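Local coordinates for protein telomere length regulator taz1 (Schizosaccharomyces pombe, PDB 4ZMI) that binds double-stranded telomeric DNA and regulates telomere length and function in fission yeast, this chain being its helical, TRF-family domain, at residues I76-R82 and D126-S130; R121-L125 and F166-L171. One frame throughout, in Å; residues are numbered along the deposited sequence.

Contact 1: I76-R82 and D126-S130; sequences IFFSYIR and DALLS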
loop_
_atom_site.group_PDB
_atom_site.type_symbol
_atom_site.label_atom_id
_atom_site.label_comp_id
_atom_site.label_asym_id
_atom_site.label_seq_id
_atom_site.Cartn_x
_atom_site.Cartn_y
_atom_site.Cartn_z
ATOM N N ILE A 76 0.199 5.919 4.575
ATOM C CA ILE A 76 -0.650 6.163 5.723
ATOM C C ILE A 76 -1.205 4.865 6.270
ATOM O O ILE A 76 -1.636 4.005 5.508
ATOM C CB ILE A 76 -1.859 6.990 5.308
ATOM C CG1 ILE A 76 -1.414 8.339 4.745
ATOM C CG2 ILE A 76 -2.813 7.138 6.482
ATOM C CD1 ILE A 76 -0.664 9.187 5.742
ATOM N N PHE A 77 -1.231 4.732 7.590
ATOM C CA PHE A 77 -1.727 3.517 8.207
ATOM C C PHE A 77 -2.981 3.714 9.010
ATOM O O PHE A 77 -2.943 4.209 10.146
ATOM C CB PHE A 77 -0.629 2.883 9.037
ATOM C CG PHE A 77 0.468 2.342 8.200
ATOM C CD1 PHE A 77 1.508 3.155 7.801
ATOM C CD2 PHE A 77 0.409 1.033 7.730
ATOM C CE1 PHE A 77 2.516 2.662 6.999
ATOM C CE2 PHE A 77 1.400 0.518 6.930
ATOM C CZ PHE A 77 2.467 1.336 6.546
ATOM N N PHE A 78 -4.094 3.295 8.417
ATOM C CA PHE A 78 -5.387 3.462 9.049
ATOM C C PHE A 78 -5.528 2.602 10.293
ATOM O O PHE A 78 -6.186 3.001 11.262
ATOM C CB PHE A 78 -6.520 3.249 8.045
ATOM C CG PHE A 78 -6.603 4.334 7.007
ATOM C CD1 PHE A 78 -6.068 4.151 5.750
ATOM C CD2 PHE A 78 -7.183 5.556 7.310
ATOM C CE1 PHE A 78 -6.120 5.155 4.806
ATOM C CE2 PHE A 78 -7.244 6.557 6.371
ATOM C CZ PHE A 78 -6.715 6.361 5.117
ATOM N N SER A 79 -4.878 1.448 10.303
ATOM C CA SER A 79 -4.885 0.653 11.522
ATOM C C SER A 79 -4.184 1.399 12.653
ATOM O O SER A 79 -4.596 1.316 13.793
ATOM C CB SER A 79 -4.217 -0.703 11.314
ATOM O OG SER A 79 -2.852 -0.566 10.964
ATOM N N TYR A 80 -3.121 2.118 12.327
ATOM C CA TYR A 80 -2.360 2.831 13.339
ATOM C C TYR A 80 -3.170 4.019 13.873
ATOM O O TYR A 80 -3.330 4.178 15.070
ATOM C CB TYR A 80 -1.054 3.304 12.722
ATOM C CG TYR A 80 -0.096 3.988 13.660
ATOM C CD1 TYR A 80 0.989 3.310 14.180
ATOM C CD2 TYR A 80 -0.250 5.321 13.979
ATOM C CE1 TYR A 80 1.884 3.925 15.016
ATOM C CE2 TYR A 80 0.641 5.960 14.839
ATOM C CZ TYR A 80 1.703 5.255 15.349
ATOM O OH TYR A 80 2.597 5.877 16.169
ATOM N N ILE A 81 -3.689 4.830 12.958
ATOM C CA ILE A 81 -4.534 5.962 13.278
ATOM C C ILE A 81 -5.766 5.567 14.085
ATOM O O ILE A 81 -6.161 6.285 14.991
ATOM C CB ILE A 81 -4.990 6.663 12.003
ATOM C CG1 ILE A 81 -3.784 7.277 11.293
ATOM C CG2 ILE A 81 -6.023 7.714 12.327
ATOM C CD1 ILE A 81 -4.138 7.973 10.008
ATOM N N ARG A 82 -6.373 4.425 13.777
ATOM C CA ARG A 82 -7.538 3.991 14.546
ATOM C C ARG A 82 -7.138 3.520 15.935
ATOM O O ARG A 82 -7.872 3.716 16.906
ATOM C CB ARG A 82 -8.302 2.882 13.832
ATOM C CG ARG A 82 -9.480 2.333 14.642
ATOM C CD ARG A 82 -10.149 1.144 13.955
ATOM N NE ARG A 82 -9.976 1.223 12.517
ATOM C CZ ARG A 82 -9.128 0.463 11.836
ATOM N NH1 ARG A 82 -8.399 -0.446 12.468
ATOM N NH2 ARG A 82 -9.018 0.611 10.527
ATOM N N ASP A 126 -2.283 -3.168 5.726
ATOM C CA ASP A 126 -3.032 -2.224 6.552
ATOM C C ASP A 126 -4.518 -2.498 6.404
ATOM O O ASP A 126 -5.236 -2.587 7.391
ATOM C CB ASP A 126 -2.726 -0.789 6.165
ATOM C CG ASP A 126 -3.421 0.217 7.067
ATOM O OD1 ASP A 126 -3.309 0.094 8.309
ATOM O OD2 ASP A 126 -4.089 1.128 6.527
ATOM N N ALA A 127 -4.969 -2.665 5.166
ATOM C CA ALA A 127 -6.357 -3.052 4.904
ATOM C C ALA A 127 -6.697 -4.341 5.618
ATOM O O ALA A 127 -7.729 -4.445 6.276
ATOM C CB ALA A 127 -6.604 -3.206 3.401
ATOM N N LEU A 128 -5.817 -5.325 5.514
ATOM C CA LEU A 128 -6.068 -6.596 6.179
ATOM C C LEU A 128 -6.147 -6.466 7.691
ATOM O O LEU A 128 -6.834 -7.246 8.351
ATOM C CB LEU A 128 -4.998 -7.619 5.807
ATOM C CG LEU A 128 -5.015 -8.168 4.376
ATOM C CD1 LEU A 128 -3.905 -9.199 4.201
ATOM C CD2 LEU A 128 -6.370 -8.791 4.053
ATOM N N LEU A 129 -5.427 -5.494 8.247
ATOM C CA LEU A 129 -5.377 -5.324 9.698
ATOM C C LEU A 129 -6.566 -4.510 10.170
ATOM O O LEU A 129 -6.995 -4.630 11.301
ATOM C CB LEU A 129 -4.085 -4.627 10.123
ATOM C CG LEU A 129 -2.829 -5.492 10.075
ATOM C CD1 LEU A 129 -1.598 -4.608 9.997
ATOM C CD2 LEU A 129 -2.757 -6.376 11.288
ATOM N N SER A 130 -7.089 -3.678 9.281
ATOM C CA SER A 130 -8.135 -2.737 9.635
ATOM C C SER A 130 -9.484 -3.411 9.729
ATOM O O SER A 130 -10.270 -3.124 10.621
ATOM C CB SER A 130 -8.222 -1.661 8.570
ATOM O OG SER A 130 -7.098 -0.826 8.642
#
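The carboxylate of Asp-126 accepts three hydrogen bonds from the start of helix 78-83, two of them from consecutive backbone amides. Ser-79 N reaches OD1 of Asp-126 at 2.9 Å on its syn lone pair, with an N-H...O angle of 162°. Phe-78 N meets OD2 of Asp-126, also at 2.9 Å and on the syn side, but 25° out of the carboxylate plane. The third donor is Ser-79 OG, 2.8 Å from Asp-126 OD1 and nearly in line with its C-O bond; the same hydroxyl is also hydrogen-bonded to Tyr-173 OH. Asp-126 carries CG opposite its own backbone N (chi1 -176°), which extends the acid from helix 118-130 toward these amides.

One turn on, Ser-130 OG turns back to the carbonyl of its own helix, 2.9 Å from Asp-126 O, while Arg-82 NH2 lies 3.1 Å from Ser-130 OG, which sits at the guanidinium edge. Packing is thin around this polar centre: Ser-79 CB touches Leu-129 CB at 4.1 Å, and the edges of the Phe-77 and Phe-78 rings border the two carboxylate oxygens.

With Phe-77 at the N-cap, the two N-H donors are first-turn amides of helix 78-83. A buried acid from another helix thus satisfies them, and the positive end of the helix dipole would probably favour its ionised form.

Contact 2: R121-L125 and F166-L171; sequences RSIVL and FILSCL. With MG (magnesium ion), chain B.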
loop_
_atom_site.group_PDB
_atom_site.type_symbol
_atom_site.label_atom_id
_atom_site.label_comp_id
_atom_site.label_asym_id
_atom_site.label_seq_id
_atom_site.Cartn_x
_atom_site.Cartn_y
_atom_site.Cartn_z
ATOM N N ARG A 121 2.563 -3.303 -0.455
ATOM C CA ARG A 121 2.540 -4.279 0.624
ATOM C C ARG A 121 1.965 -3.651 1.896
ATOM O O ARG A 121 1.098 -4.247 2.559
ATOM C CB ARG A 121 3.925 -4.843 0.892
ATOM C CG ARG A 121 3.866 -6.186 1.569
ATOM C CD ARG A 121 5.232 -6.637 2.002
ATOM N NE ARG A 121 6.157 -6.570 0.890
ATOM C CZ ARG A 121 7.453 -6.785 1.004
ATOM N NH1 ARG A 121 7.957 -7.097 2.184
ATOM N NH2 ARG A 121 8.230 -6.694 -0.062
ATOM N N SER A 122 2.423 -2.437 2.212
ATOM C CA SER A 122 1.942 -1.735 3.402
ATOM C C SER A 122 0.452 -1.538 3.309
ATOM O O SER A 122 -0.262 -1.792 4.265
ATOM C CB SER A 122 2.623 -0.362 3.524
ATOM O OG SER A 122 3.987 -0.558 3.786
ATOM N N ILE A 123 -0.017 -1.052 2.159
ATOM C CA ILE A 123 -1.435 -0.725 2.035
ATOM C C ILE A 123 -2.307 -1.964 2.152
ATOM O O ILE A 123 -3.289 -1.945 2.887
ATOM C CB ILE A 123 -1.734 0.042 0.742
ATOM C CG1 ILE A 123 -0.941 1.340 0.738
ATOM C CG2 ILE A 123 -3.222 0.359 0.614
ATOM C CD1 ILE A 123 -0.830 1.963 -0.627
ATOM N N VAL A 124 -1.947 -3.036 1.438
ATOM C CA VAL A 124 -2.685 -4.297 1.548
ATOM C C VAL A 124 -2.725 -4.848 2.993
ATOM O O VAL A 124 -3.780 -5.231 3.474
ATOM C CB VAL A 124 -2.112 -5.380 0.592
ATOM C CG1 VAL A 124 -2.849 -6.713 0.769
ATOM C CG2 VAL A 124 -2.192 -4.918 -0.845
ATOM N N LEU A 125 -1.580 -4.888 3.680
ATOM C CA LEU A 125 -1.532 -5.382 5.058
ATOM C C LEU A 125 -2.350 -4.477 5.965
ATOM O O LEU A 125 -3.029 -4.955 6.869
ATOM C CB LEU A 125 -0.096 -5.489 5.588
ATOM C CG LEU A 125 0.733 -6.666 5.041
ATOM C CD1 LEU A 125 2.198 -6.390 5.281
ATOM C CD2 LEU A 125 0.362 -8.003 5.682
ATOM N N PHE A 166 9.049 -10.290 5.823
ATOM C CA PHE A 166 8.240 -9.847 4.680
ATOM C C PHE A 166 7.071 -8.957 5.137
ATOM O O PHE A 166 6.769 -7.952 4.525
ATOM C CB PHE A 166 7.709 -11.081 3.930
ATOM C CG PHE A 166 7.047 -10.760 2.627
ATOM C CD1 PHE A 166 7.781 -10.750 1.446
ATOM C CD2 PHE A 166 5.698 -10.466 2.579
ATOM C CE1 PHE A 166 7.188 -10.456 0.248
ATOM C CE2 PHE A 166 5.102 -10.169 1.374
ATOM C CZ PHE A 166 5.843 -10.166 0.214
ATOM N N ILE A 167 6.431 -9.336 6.234
ATOM C CA ILE A 167 5.294 -8.609 6.772
ATOM C C ILE A 167 5.687 -7.354 7.564
ATOM O O ILE A 167 5.211 -6.263 7.278
ATOM C CB ILE A 167 4.478 -9.534 7.688
ATOM C CG1 ILE A 167 3.782 -10.624 6.837
ATOM C CG2 ILE A 167 3.507 -8.716 8.563
ATOM C CD1 ILE A 167 3.310 -11.805 7.646
ATOM N N LEU A 168 6.562 -7.512 8.549
ATOM C CA LEU A 168 6.880 -6.429 9.483
ATOM C C LEU A 168 7.754 -5.295 8.921
ATOM O O LEU A 168 7.670 -4.153 9.371
ATOM C CB LEU A 168 7.547 -7.012 10.723
ATOM C CG LEU A 168 6.648 -7.943 11.519
ATOM C CD1 LEU A 168 7.493 -8.757 12.508
ATOM C CD2 LEU A 168 5.548 -7.137 12.246
ATOM N N SER A 169 8.588 -5.611 7.939
ATOM C CA SER A 169 9.456 -4.619 7.340
ATOM C C SER A 169 8.639 -3.492 6.695
ATOM O O SER A 169 9.161 -2.443 6.439
ATOM C CB SER A 169 10.320 -5.277 6.273
ATOM O OG SER A 169 9.496 -5.607 5.157
ATOM N N CYS A 170 7.354 -3.693 6.440
ATOM C CA CYS A 170 6.505 -2.674 5.834
ATOM C C CYS A 170 5.404 -2.179 6.767
ATOM O O CYS A 170 4.452 -1.561 6.298
ATOM C CB CYS A 170 5.830 -3.220 4.563
ATOM S SG CYS A 170 6.928 -3.694 3.197
ATOM N N LEU A 171 5.490 -2.498 8.058
ATOM C CA LEU A 171 4.472 -2.067 9.021
ATOM C C LEU A 171 5.112 -1.296 10.177
ATOM O O LEU A 171 6.248 -1.600 10.586
ATOM C CB LEU A 171 3.688 -3.255 9.579
ATOM C CG LEU A 171 2.848 -4.052 8.574
ATOM C CD1 LEU A 171 2.314 -5.259 9.263
ATOM C CD2 LEU A 171 1.697 -3.207 8.074
HETATM MG MG MG B . 8.174 -2.712 11.558
HETATM O O HOH W 1 9.570 -4.589 12.159
#
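Arg-121 lays its guanidinium flat on the ring of Phe-166, the two planes 5° apart, bridging helix 118-130 and the 166-171 segment. Its CZ stands 3.8 Å from the Phe-166 ring centroid and 14° off the ring normal, a cation-pi geometry squarely over the face. The aliphatic part joins in, since CD of Arg-121 makes a CH-pi contact with the same ring. Phe-166 itself has CG opposite its backbone N (chi1 -171°), a torsion that swings the ring back over the arginine.

The guanidinium edge is used as well. Arg-121 NH1 donates to Phe-166 O at 2.8 Å, the acceptor near the guanidinium plane and the bond falling on a carbonyl lone pair. A bend at chi3 lets one group stack on the ring and reach the carbonyl of the same residue. In the conformer given, one of two deposited, Cys-170 SG lies over the opposite guanidinium face, 3.7 Å from Arg-121 NH1, a contact that holds for that copy alone. Arg-121 NH2 is hydrogen-bonded to Lys-116 O.

Beyond the arginine, Ser-122 OG lies 2.7 Å from Cys-170 O, with Leu-118 O of its own helix as another acceptor. Leu-125 provides the apolar end: its CB meets Leu-171 CD2 at 3.8 Å, and its CD1 approaches Ile-167 CG2 at 4.2 Å.

The type I turn from Leu-168 to Leu-171 presents Leu-171 O to a magnesium ion at 2.4 Å, alongside Tyr-173 O and a water. Stacking and hydrogen bonding together fix the rotation of the arginine, whose buried charge is probably balanced in part by the Phe-166 ring face and by the carbonyls of Phe-166 and Lys-116.

How the contacts relate
Both contacts are buried and share helix 118-130: contact 2 uses residues 121-125 and contact 1 the turn that follows, their centres about 11 Å apart. Their segments alternate along the chain. Because both contacts use it, helix 118-130 ties the 76-82 region to 166-171. They also touch directly: Phe-77 CZ packs 3.5 Å from Ser-122 CB, and Leu-129 CD1 meets Leu-171 CD1 at 4.0 Å. Each has seven of eight touching residues buried; Arg-82 is partly exposed in contact 1, and Ser-169 is exposed in contact 2. Their chemistry contrasts. In contact 1 an acid accepts from amides at a helix start; in contact 2 an arginine cation donates to a carbonyl of helix 163-168.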